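Local coordinates for dihydropteroate synthase (Xanthomonas albilineans, PDB 6Q62), which probably catalyses the condensation of para-aminobenzoate with 6-hydroxymethyl-7,8-dihydropterin diphosphate to give 7,8-dihydropteroate, a precursor of folate, at residues A[184-195]-A[215-226]; A[104-112]-A[128-139]. One frame throughout, in Å; residues are numbered along the deposited sequence. Where two conformers were deposited one is given.

Contact 1 (A[184-195]-A[215-226]); sequences KRRLLIDPGFGF and LGVPVLAGLSRK. With 6GU (6-chloroguanine), chain E; EDO (1,2-ethanediol), chain F.
I189 and V219 meet in a single parallel bridge, I189 N donating to P218 O (3.0 Å) and L220 N to I189 O (2.8 Å), both bonds nearly straight. The CG1 arm of I189 lies between its own backbone N and carbonyl carbon (chi1 60°), which sends CD1 to L215 CD1 and sets CG1 against V217 CG2 (3.6 Å) and V219 CG2. Strands 187-190 and 220-221 are the sixth and seventh of the TIM barrel, and their pairing closes it. At the C-terminal ends of these strands lies the pterin-binding pocket, here filled by 6-chloroguanine. D190 divides its carboxylate: OD2 accepts from N2 of the ligand at 2.8 Å, while OD1 takes G192 N in an Asx turn and a hydrogen bond from a water. That water in turn accepts from F193 N and G222 N, tying both loops to the carboxylate. Farther on, L223 CD2 sits over one face of the F193 ring, 4.0 Å from its centroid, and A221 CB approaches the edge at CE2. The extended chain of K226 carries NZ towards F193 O, G222 O and ligand N7, although the exact position of NZ is uncertain.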
loop_
_atom_site.group_PDB
_atom_site.type_symbol
_atom_site.label_atom_id
_atom_site.label_comp_id
_atom_site.label_asym_id
_atom_site.label_seq_id
_atom_site.Cartn_x
_atom_site.Cartn_y
_atom_site.Cartn_z
ATOM N N LYS A 184 -19.922 2.701 27.053
ATOM C CA LYS A 184 -19.344 3.416 25.908
ATOM C C LYS A 184 -17.955 2.875 25.547
ATOM O O LYS A 184 -17.613 2.885 24.374
ATOM C CB LYS A 184 -19.285 4.936 26.151
ATOM C CG LYS A 184 -19.161 5.745 24.845
ATOM C CD LYS A 184 -18.792 7.195 25.051
ATOM C CE LYS A 184 -18.719 7.935 23.733
ATOM N NZ LYS A 184 -18.245 9.325 23.912
ATOM N N ARG A 185 -17.199 2.324 26.535
ATOM C CA ARG A 185 -15.855 1.791 26.317
ATOM C C ARG A 185 -15.852 0.510 25.483
ATOM O O ARG A 185 -14.785 0.064 25.047
ATOM C CB ARG A 185 -15.134 1.527 27.660
ATOM C CG ARG A 185 -14.795 2.817 28.420
ATOM C CD ARG A 185 -14.392 2.536 29.854
ATOM N NE ARG A 185 -15.546 2.284 30.719
ATOM C CZ ARG A 185 -15.470 2.094 32.034
ATOM N NH1 ARG A 185 -14.293 2.128 32.652
ATOM N NH2 ARG A 185 -16.569 1.872 32.743
ATOM N N ARG A 186 -17.031 -0.110 25.325
ATOM C CA ARG A 186 -17.146 -1.346 24.561
ATOM C C ARG A 186 -17.617 -1.057 23.120
ATOM O O ARG A 186 -17.817 -1.992 22.355
ATOM C CB ARG A 186 -18.130 -2.301 25.286
ATOM C CG ARG A 186 -17.473 -2.994 26.505
ATOM C CD ARG A 186 -18.394 -3.960 27.214
ATOM N NE ARG A 186 -17.724 -4.527 28.384
ATOM C CZ ARG A 186 -18.119 -4.345 29.636
ATOM N NH1 ARG A 186 -19.212 -3.642 29.897
ATOM N NH2 ARG A 186 -17.451 -4.905 30.635
ATOM N N LEU A 187 -17.825 0.200 22.756
ATOM C CA LEU A 187 -18.340 0.526 21.424
ATOM C C LEU A 187 -17.252 0.803 20.416
ATOM O O LEU A 187 -16.238 1.422 20.755
ATOM C CB LEU A 187 -19.261 1.758 21.480
ATOM C CG LEU A 187 -20.480 1.683 22.405
ATOM C CD1 LEU A 187 -21.275 2.977 22.349
ATOM C CD2 LEU A 187 -21.385 0.508 22.058
ATOM N N LEU A 188 -17.510 0.432 19.139
ATOM C CA LEU A 188 -16.680 0.760 17.987
ATOM C C LEU A 188 -17.683 1.222 16.953
ATOM O O LEU A 188 -18.849 0.797 17.009
ATOM C CB LEU A 188 -15.918 -0.457 17.430
ATOM C CG LEU A 188 -14.869 -1.088 18.367
ATOM C CD1 LEU A 188 -15.455 -2.240 19.134
ATOM C CD2 LEU A 188 -13.693 -1.596 17.558
ATOM N N ILE A 189 -17.257 2.100 16.031
ATOM C CA ILE A 189 -18.165 2.547 14.963
ATOM C C ILE A 189 -17.526 2.284 13.613
ATOM O O ILE A 189 -16.310 2.139 13.521
ATOM C CB ILE A 189 -18.638 4.001 15.122
ATOM C CG1 ILE A 189 -17.424 4.998 15.120
ATOM C CG2 ILE A 189 -19.549 4.120 16.354
ATOM C CD1 ILE A 189 -17.821 6.489 15.167
ATOM N N ASP A 190 -18.349 2.210 12.569
ATOM C CA ASP A 190 -17.832 1.893 11.252
ATOM C C ASP A 190 -18.748 2.598 10.244
ATOM O O ASP A 190 -19.968 2.396 10.302
ATOM C CB ASP A 190 -17.907 0.369 11.100
ATOM C CG ASP A 190 -17.432 -0.205 9.792
ATOM O OD1 ASP A 190 -17.423 0.530 8.781
ATOM O OD2 ASP A 190 -17.116 -1.390 9.764
ATOM N N PRO A 191 -18.186 3.376 9.298
ATOM C CA PRO A 191 -19.046 4.062 8.297
ATOM C C PRO A 191 -19.708 3.152 7.288
ATOM O O PRO A 191 -20.523 3.616 6.477
ATOM C CB PRO A 191 -18.078 5.030 7.606
ATOM C CG PRO A 191 -16.759 4.366 7.724
ATOM C CD PRO A 191 -16.753 3.712 9.090
ATOM N N GLY A 192 -19.314 1.889 7.271
ATOM C CA GLY A 192 -19.910 0.902 6.377
ATOM C C GLY A 192 -19.606 1.128 4.921
ATOM O O GLY A 192 -20.530 1.312 4.115
ATOM N N PHE A 193 -18.305 1.158 4.574
ATOM C CA PHE A 193 -17.941 1.355 3.168
ATOM C C PHE A 193 -18.609 0.299 2.280
ATOM O O PHE A 193 -18.622 -0.885 2.620
ATOM C CB PHE A 193 -16.414 1.305 2.999
ATOM C CG PHE A 193 -15.705 2.472 3.636
ATOM C CD1 PHE A 193 -15.721 3.721 3.041
ATOM C CD2 PHE A 193 -14.924 2.295 4.780
ATOM C CE1 PHE A 193 -15.039 4.805 3.622
ATOM C CE2 PHE A 193 -14.220 3.374 5.342
ATOM C CZ PHE A 193 -14.282 4.621 4.762
ATOM N N GLY A 194 -19.209 0.750 1.181
ATOM C CA GLY A 194 -19.850 -0.128 0.213
ATOM C C GLY A 194 -21.296 -0.505 0.492
ATOM O O GLY A 194 -21.944 -1.086 -0.382
ATOM N N PHE A 195 -21.825 -0.176 1.691
ATOM C CA PHE A 195 -23.219 -0.499 2.033
ATOM C C PHE A 195 -24.128 0.677 1.693
ATOM O O PHE A 195 -24.192 1.655 2.448
ATOM C CB PHE A 195 -23.330 -0.868 3.508
ATOM C CG PHE A 195 -22.729 -2.208 3.829
ATOM C CD1 PHE A 195 -21.378 -2.322 4.148
ATOM C CD2 PHE A 195 -23.515 -3.359 3.851
ATOM C CE1 PHE A 195 -20.828 -3.554 4.497
ATOM C CE2 PHE A 195 -22.958 -4.599 4.185
ATOM C CZ PHE A 195 -21.616 -4.685 4.500
ATOM N N LEU A 215 -15.749 11.159 17.711
ATOM C CA LEU A 215 -16.895 10.704 18.513
ATOM C C LEU A 215 -16.482 9.958 19.786
ATOM O O LEU A 215 -17.342 9.456 20.518
ATOM C CB LEU A 215 -17.889 9.884 17.665
ATOM C CG LEU A 215 -18.529 10.628 16.481
ATOM C CD1 LEU A 215 -19.526 9.743 15.729
ATOM C CD2 LEU A 215 -19.217 11.914 16.943
ATOM N N GLY A 216 -15.174 9.921 20.049
ATOM C CA GLY A 216 -14.605 9.308 21.247
ATOM C C GLY A 216 -14.615 7.796 21.271
ATOM O O GLY A 216 -14.377 7.187 22.323
ATOM N N VAL A 217 -14.886 7.173 20.105
ATOM C CA VAL A 217 -14.940 5.716 20.016
ATOM C C VAL A 217 -14.047 5.225 18.864
ATOM O O VAL A 217 -13.982 5.894 17.835
ATOM C CB VAL A 217 -16.397 5.134 19.945
ATOM C CG1 VAL A 217 -17.217 5.490 21.195
ATOM C CG2 VAL A 217 -17.112 5.604 18.696
ATOM N N PRO A 218 -13.353 4.083 19.025
ATOM C CA PRO A 218 -12.523 3.560 17.912
ATOM C C PRO A 218 -13.321 3.338 16.633
ATOM O O PRO A 218 -14.504 2.949 16.683
ATOM C CB PRO A 218 -12.000 2.227 18.434
ATOM C CG PRO A 218 -12.191 2.277 19.908
ATOM C CD PRO A 218 -13.339 3.164 20.182
ATOM N N VAL A 219 -12.661 3.567 15.486
ATOM C CA VAL A 219 -13.312 3.466 14.174
ATOM C C VAL A 219 -12.738 2.286 13.399
ATOM O O VAL A 219 -11.503 2.116 13.313
ATOM C CB VAL A 219 -13.162 4.807 13.394
ATOM C CG1 VAL A 219 -13.654 4.715 11.941
ATOM C CG2 VAL A 219 -13.828 5.976 14.121
ATOM N N LEU A 220 -13.631 1.458 12.858
ATOM C CA LEU A 220 -13.276 0.313 12.029
ATOM C C LEU A 220 -13.547 0.721 10.581
ATOM O O LEU A 220 -14.591 1.313 10.301
ATOM C CB LEU A 220 -14.151 -0.891 12.423
ATOM C CG LEU A 220 -13.889 -2.237 11.732
ATOM C CD1 LEU A 220 -14.356 -3.381 12.597
ATOM C CD2 LEU A 220 -14.481 -2.339 10.344
ATOM N N ALA A 221 -12.633 0.382 9.663
ATOM C CA ALA A 221 -12.822 0.668 8.230
ATOM C C ALA A 221 -12.646 -0.650 7.516
ATOM O O ALA A 221 -11.692 -1.350 7.765
ATOM C CB ALA A 221 -11.762 1.653 7.725
ATOM N N GLY A 222 -13.561 -0.962 6.628
ATOM C CA GLY A 222 -13.504 -2.177 5.828
ATOM C C GLY A 222 -13.709 -1.841 4.358
ATOM O O GLY A 222 -14.840 -1.608 3.948
ATOM N N LEU A 223 -12.638 -1.796 3.553
ATOM C CA LEU A 223 -12.802 -1.498 2.122
ATOM C C LEU A 223 -12.284 -2.676 1.310
ATOM O O LEU A 223 -12.201 -2.598 0.081
ATOM C CB LEU A 223 -11.996 -0.226 1.749
ATOM C CG LEU A 223 -12.374 1.087 2.438
ATOM C CD1 LEU A 223 -11.309 1.503 3.437
ATOM C CD2 LEU A 223 -12.507 2.188 1.437
ATOM N N SER A 224 -11.996 -3.777 1.986
ATOM C CA SER A 224 -11.336 -4.938 1.398
ATOM C C SER A 224 -11.997 -5.542 0.166
ATOM O O SER A 224 -13.067 -6.126 0.224
ATOM C CB SER A 224 -11.099 -6.004 2.456
ATOM O OG SER A 224 -10.223 -6.976 1.927
ATOM N N ARG A 225 -11.291 -5.421 -0.974
ATOM C CA ARG A 225 -11.662 -5.968 -2.284
ATOM C C ARG A 225 -13.044 -5.518 -2.730
ATOM O O ARG A 225 -13.677 -6.178 -3.569
ATOM C CB ARG A 225 -11.567 -7.505 -2.279
ATOM C CG ARG A 225 -10.161 -8.021 -1.923
ATOM C CD ARG A 225 -10.229 -9.521 -1.878
ATOM N NE ARG A 225 -8.922 -10.141 -1.634
ATOM C CZ ARG A 225 -8.638 -11.400 -1.947
ATOM N NH1 ARG A 225 -9.568 -12.184 -2.476
ATOM N NH2 ARG A 225 -7.427 -11.888 -1.722
ATOM N N LYS A 226 -13.492 -4.384 -2.191
ATOM C CA LYS A 226 -14.837 -3.923 -2.500
ATOM C C LYS A 226 -14.951 -3.316 -3.893
ATOM O O LYS A 226 -13.942 -2.925 -4.498
ATOM C CB LYS A 226 -15.347 -2.991 -1.420
ATOM C CG LYS A 226 -15.587 -3.785 -0.118
ATOM C CD LYS A 226 -16.271 -2.982 0.936
ATOM C CE LYS A 226 -16.755 -3.956 1.996
ATOM N NZ LYS A 226 -17.243 -3.219 3.156
HETATM CL CL6 6GU E . -17.108 -2.703 5.915
HETATM N N1 6GU E . -17.590 -3.431 8.237
HETATM C C2 6GU E . -18.134 -4.358 9.126
HETATM N N2 6GU E . -18.147 -3.947 10.386
HETATM N N3 6GU E . -18.654 -5.592 8.790
HETATM C C4 6GU E . -18.633 -5.859 7.438
HETATM C C5 6GU E . -18.119 -4.954 6.471
HETATM C C6 6GU E . -17.629 -3.789 6.973
HETATM N N7 6GU E . -18.260 -5.512 5.202
HETATM C C8 6GU E . -18.864 -6.742 5.445
HETATM N N9 6GU E . -19.094 -6.982 6.764
HETATM C C1 EDO F . -18.489 -4.743 -3.116
HETATM O O1 EDO F . -17.704 -5.869 -2.872
HETATM C C2 EDO F . -18.818 -4.060 -1.796
HETATM O O2 EDO F . -19.409 -2.804 -2.057
HETATM O O HOH W 1 -19.692 10.293 21.529
HETATM O O HOH W 2 -16.434 -0.145 6.424
#

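Contact 2 (A[104-112]-A[128-139])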
loop_
_atom_site.group_PDB
_atom_site.type_symbol
_atom_site.label_atom_id
_atom_site.label_comp_id
_atom_site.label_asym_id
_atom_site.label_seq_id
_atom_site.Cartn_x
_atom_site.Cartn_y
_atom_site.Cartn_z
ATOM N N LYS A 104 -28.185 -10.919 14.243
ATOM C CA LYS A 104 -29.235 -11.662 14.956
ATOM C C LYS A 104 -28.901 -11.900 16.403
ATOM O O LYS A 104 -27.879 -12.535 16.684
ATOM C CB LYS A 104 -29.518 -12.988 14.231
ATOM C CG LYS A 104 -29.984 -12.797 12.792
ATOM C CD LYS A 104 -30.340 -14.157 12.171
ATOM C CE LYS A 104 -30.749 -14.074 10.719
ATOM N NZ LYS A 104 -29.555 -14.111 9.847
ATOM N N PRO A 105 -29.766 -11.446 17.349
ATOM C CA PRO A 105 -29.459 -11.640 18.774
ATOM C C PRO A 105 -29.246 -13.067 19.189
ATOM O O PRO A 105 -28.425 -13.306 20.060
ATOM C CB PRO A 105 -30.649 -11.024 19.513
ATOM C CG PRO A 105 -31.696 -10.805 18.469
ATOM C CD PRO A 105 -30.999 -10.666 17.163
ATOM N N GLU A 106 -29.972 -14.026 18.585
ATOM C CA GLU A 106 -29.822 -15.440 18.947
ATOM C C GLU A 106 -28.426 -15.890 18.568
ATOM O O GLU A 106 -27.825 -16.669 19.301
ATOM C CB GLU A 106 -30.857 -16.322 18.184
ATOM C CG GLU A 106 -32.315 -15.913 18.345
ATOM C CD GLU A 106 -32.905 -14.906 17.364
ATOM O OE1 GLU A 106 -32.155 -14.080 16.789
ATOM O OE2 GLU A 106 -34.142 -14.932 17.192
ATOM N N VAL A 107 -27.880 -15.394 17.425
ATOM C CA VAL A 107 -26.526 -15.773 16.987
ATOM C C VAL A 107 -25.520 -15.078 17.889
ATOM O O VAL A 107 -24.536 -15.699 18.283
ATOM C CB VAL A 107 -26.281 -15.449 15.491
ATOM C CG1 VAL A 107 -24.874 -15.895 15.057
ATOM C CG2 VAL A 107 -27.346 -16.131 14.613
ATOM N N MET A 108 -25.777 -13.815 18.262
ATOM C CA MET A 108 -24.875 -13.102 19.173
ATOM C C MET A 108 -24.708 -13.867 20.484
ATOM O O MET A 108 -23.585 -14.092 20.925
ATOM C CB MET A 108 -25.404 -11.689 19.477
ATOM C CG MET A 108 -25.535 -10.825 18.252
ATOM S SD MET A 108 -26.172 -9.201 18.746
ATOM C CE MET A 108 -26.487 -8.495 17.166
ATOM N N ARG A 109 -25.842 -14.281 21.108
ATOM C CA ARG A 109 -25.779 -15.016 22.377
ATOM C C ARG A 109 -25.086 -16.352 22.241
ATOM O O ARG A 109 -24.230 -16.691 23.062
ATOM C CB ARG A 109 -27.191 -15.202 22.946
ATOM C CG ARG A 109 -27.852 -13.882 23.334
ATOM C CD ARG A 109 -29.183 -14.166 24.001
ATOM N NE ARG A 109 -29.868 -12.942 24.410
ATOM C CZ ARG A 109 -29.720 -12.362 25.594
ATOM N NH1 ARG A 109 -28.844 -12.842 26.478
ATOM N NH2 ARG A 109 -30.406 -11.280 25.890
ATOM N N ALA A 110 -25.467 -17.136 21.229
ATOM C CA ALA A 110 -24.874 -18.461 21.016
ATOM C C ALA A 110 -23.376 -18.356 20.681
ATOM O O ALA A 110 -22.574 -19.154 21.177
ATOM C CB ALA A 110 -25.606 -19.204 19.896
ATOM N N ALA A 111 -22.990 -17.346 19.891
ATOM C CA ALA A 111 -21.591 -17.165 19.510
ATOM C C ALA A 111 -20.722 -16.798 20.699
ATOM O O ALA A 111 -19.655 -17.386 20.856
ATOM C CB ALA A 111 -21.477 -16.121 18.423
ATOM N N VAL A 112 -21.210 -15.900 21.579
ATOM C CA VAL A 112 -20.470 -15.538 22.791
ATOM C C VAL A 112 -20.354 -16.743 23.729
ATOM O O VAL A 112 -19.275 -16.994 24.254
ATOM C CB VAL A 112 -21.023 -14.274 23.474
ATOM C CG1 VAL A 112 -20.346 -14.033 24.829
ATOM C CG2 VAL A 112 -20.835 -13.058 22.568
ATOM N N PRO A 128 -34.622 -6.290 16.703
ATOM C CA PRO A 128 -35.211 -6.387 18.048
ATOM C C PRO A 128 -34.546 -7.464 18.910
ATOM O O PRO A 128 -34.466 -8.640 18.528
ATOM C CB PRO A 128 -36.684 -6.700 17.764
ATOM C CG PRO A 128 -36.937 -6.054 16.413
ATOM C CD PRO A 128 -35.646 -6.321 15.638
ATOM N N GLY A 129 -34.039 -7.038 20.047
ATOM C CA GLY A 129 -33.335 -7.897 20.999
ATOM C C GLY A 129 -31.822 -7.735 20.960
ATOM O O GLY A 129 -31.111 -8.198 21.865
ATOM N N ALA A 130 -31.294 -7.109 19.897
ATOM C CA ALA A 130 -29.838 -6.951 19.786
ATOM C C ALA A 130 -29.249 -6.069 20.907
ATOM O O ALA A 130 -28.196 -6.409 21.465
ATOM C CB ALA A 130 -29.479 -6.400 18.407
ATOM N N LEU A 131 -29.949 -4.993 21.289
ATOM C CA LEU A 131 -29.491 -4.096 22.375
ATOM C C LEU A 131 -29.455 -4.860 23.690
ATOM O O LEU A 131 -28.442 -4.845 24.360
ATOM C CB LEU A 131 -30.358 -2.841 22.498
ATOM C CG LEU A 131 -30.277 -1.802 21.360
ATOM C CD1 LEU A 131 -31.452 -0.808 21.443
ATOM C CD2 LEU A 131 -28.954 -1.030 21.384
ATOM N N ASP A 132 -30.536 -5.632 24.021
ATOM C CA ASP A 132 -30.594 -6.461 25.224
ATOM C C ASP A 132 -29.484 -7.526 25.215
ATOM O O ASP A 132 -28.859 -7.751 26.242
ATOM C CB ASP A 132 -31.972 -7.138 25.285
ATOM C CG ASP A 132 -32.305 -7.916 26.540
ATOM O OD1 ASP A 132 -32.350 -7.303 27.609
ATOM O OD2 ASP A 132 -32.583 -9.136 26.427
ATOM N N ALA A 133 -29.250 -8.204 24.068
ATOM C CA ALA A 133 -28.184 -9.215 24.016
ATOM C C ALA A 133 -26.796 -8.594 24.294
ATOM O O ALA A 133 -26.047 -9.063 25.159
ATOM C CB ALA A 133 -28.199 -9.944 22.665
ATOM N N VAL A 134 -26.455 -7.529 23.602
ATOM C CA VAL A 134 -25.125 -6.945 23.808
ATOM C C VAL A 134 -24.987 -6.386 25.241
ATOM O O VAL A 134 -23.935 -6.624 25.860
ATOM C CB VAL A 134 -24.746 -5.942 22.696
ATOM C CG1 VAL A 134 -23.426 -5.273 22.982
ATOM C CG2 VAL A 134 -24.686 -6.660 21.354
ATOM N N ALA A 135 -26.071 -5.763 25.805
ATOM C CA ALA A 135 -26.018 -5.250 27.179
ATOM C C ALA A 135 -25.748 -6.413 28.157
ATOM O O ALA A 135 -24.906 -6.271 29.032
ATOM C CB ALA A 135 -27.307 -4.531 27.526
ATOM N N ASP A 136 -26.394 -7.596 27.940
ATOM C CA ASP A 136 -26.205 -8.788 28.771
ATOM C C ASP A 136 -24.862 -9.445 28.585
ATOM O O ASP A 136 -24.292 -10.003 29.529
ATOM C CB ASP A 136 -27.263 -9.851 28.404
ATOM C CG ASP A 136 -28.664 -9.646 28.941
ATOM O OD1 ASP A 136 -28.866 -8.696 29.719
ATOM O OD2 ASP A 136 -29.566 -10.449 28.573
ATOM N N LEU A 137 -24.393 -9.501 27.324
ATOM C CA LEU A 137 -23.170 -10.228 27.017
ATOM C C LEU A 137 -21.877 -9.549 27.458
ATOM O O LEU A 137 -20.881 -10.244 27.641
ATOM C CB LEU A 137 -23.118 -10.570 25.520
ATOM C CG LEU A 137 -24.210 -11.572 25.069
ATOM C CD1 LEU A 137 -24.377 -11.563 23.554
ATOM C CD2 LEU A 137 -23.945 -12.987 25.617
ATOM N N ARG A 138 -21.879 -8.227 27.625
ATOM C CA ARG A 138 -20.718 -7.453 28.092
ATOM C C ARG A 138 -19.467 -7.670 27.229
ATOM O O ARG A 138 -18.366 -7.898 27.737
ATOM C CB ARG A 138 -20.443 -7.710 29.595
ATOM C CG ARG A 138 -21.640 -7.357 30.485
ATOM C CD ARG A 138 -21.209 -7.256 31.935
ATOM N NE ARG A 138 -22.335 -7.364 32.861
ATOM C CZ ARG A 138 -23.118 -6.351 33.219
ATOM N NH1 ARG A 138 -22.925 -5.138 32.708
ATOM N NH2 ARG A 138 -24.112 -6.545 34.075
ATOM N N VAL A 139 -19.659 -7.664 25.910
ATOM C CA VAL A 139 -18.559 -7.780 24.962
ATOM C C VAL A 139 -18.534 -6.512 24.100
ATOM O O VAL A 139 -19.591 -5.888 23.899
ATOM C CB VAL A 139 -18.666 -9.062 24.034
ATOM C CG1 VAL A 139 -18.474 -10.362 24.817
ATOM C CG2 VAL A 139 -19.975 -9.087 23.253
#
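R109 reaches across from helix 105-112 to two carboxylates of helix 130-137, one turn apart. Its side chain is extended from CG to NE and enters a hole formed by D132, A133, D136 and L137, a knobs-into-holes fit. The guanidinium grips D136 end-on through two nitrogens that share one oxygen: NH2 donates to D136 OD2 at 2.9 Å and NH1 to the same atom at a longer 3.3 Å. OD2 lies in the guanidinium plane, but the carboxylate is turned about 61° from it; NH1 is met by the anti lone pair of D136 OD2, whereas NH2 comes from above the carboxylate plane. NH2 also forms a salt bridge with D132 OD2 (3.1 Å), which completes a three-residue network at the exposed side of the interface. With CG of D132 anti to its backbone N (chi1 -173°), that carboxylate can approach the edge of the guanidinium. A133 CA lies over one face of the R109 guanidinium, offset toward its rim.

The two helices run nearly parallel, 16° apart with axes 9.2 Å from each other, as successive outer helices of a TIM barrel with strand 118-121 between them in the chain; each is the connection of a beta-alpha-beta unit. Inward of the charges the contact is apolar. M108 lays SD against V134 CG2 (3.9 Å) and CE against A130 CB, and it also touches I119 and D121 of that strand. L137 CD2 slides past V112 CG1 at 3.8 Å, while V112 and V139 meet tip to tip. At the N-terminal ends, the ring of P105 packs on the backbone of P128 and G129, its CG 3.5 Å from P128 O. In the first turns, K104 O accepts from M108 N, P105 O from R109 N, and the N-cap carbonyl G129 O from A133 N. K104 directs NZ to E65, E79 and the carbonyl of V74.

Both contacts belong to one parallel barrel, with centres about 19 Å apart. They follow each other in series: contact 2 joins helices 105-114 and 130-137 on the outer layer before the chain continues through strand 141-144 and helix 162-179 to contact 1. Strand 141-144 links them, since it begins just after segment 128-139 and pairs with strand 187-190. The segments also touch where R186 packs against the backbone of R138 and V139. The centre of contact 1 lies about 7 Å from the centre of the chain, and the contact contributes five residues to the 6-chloroguanine pocket; that of contact 2 lies about 17 Å out, in the shell, with the M108 side chain about 12 Å from the ligand.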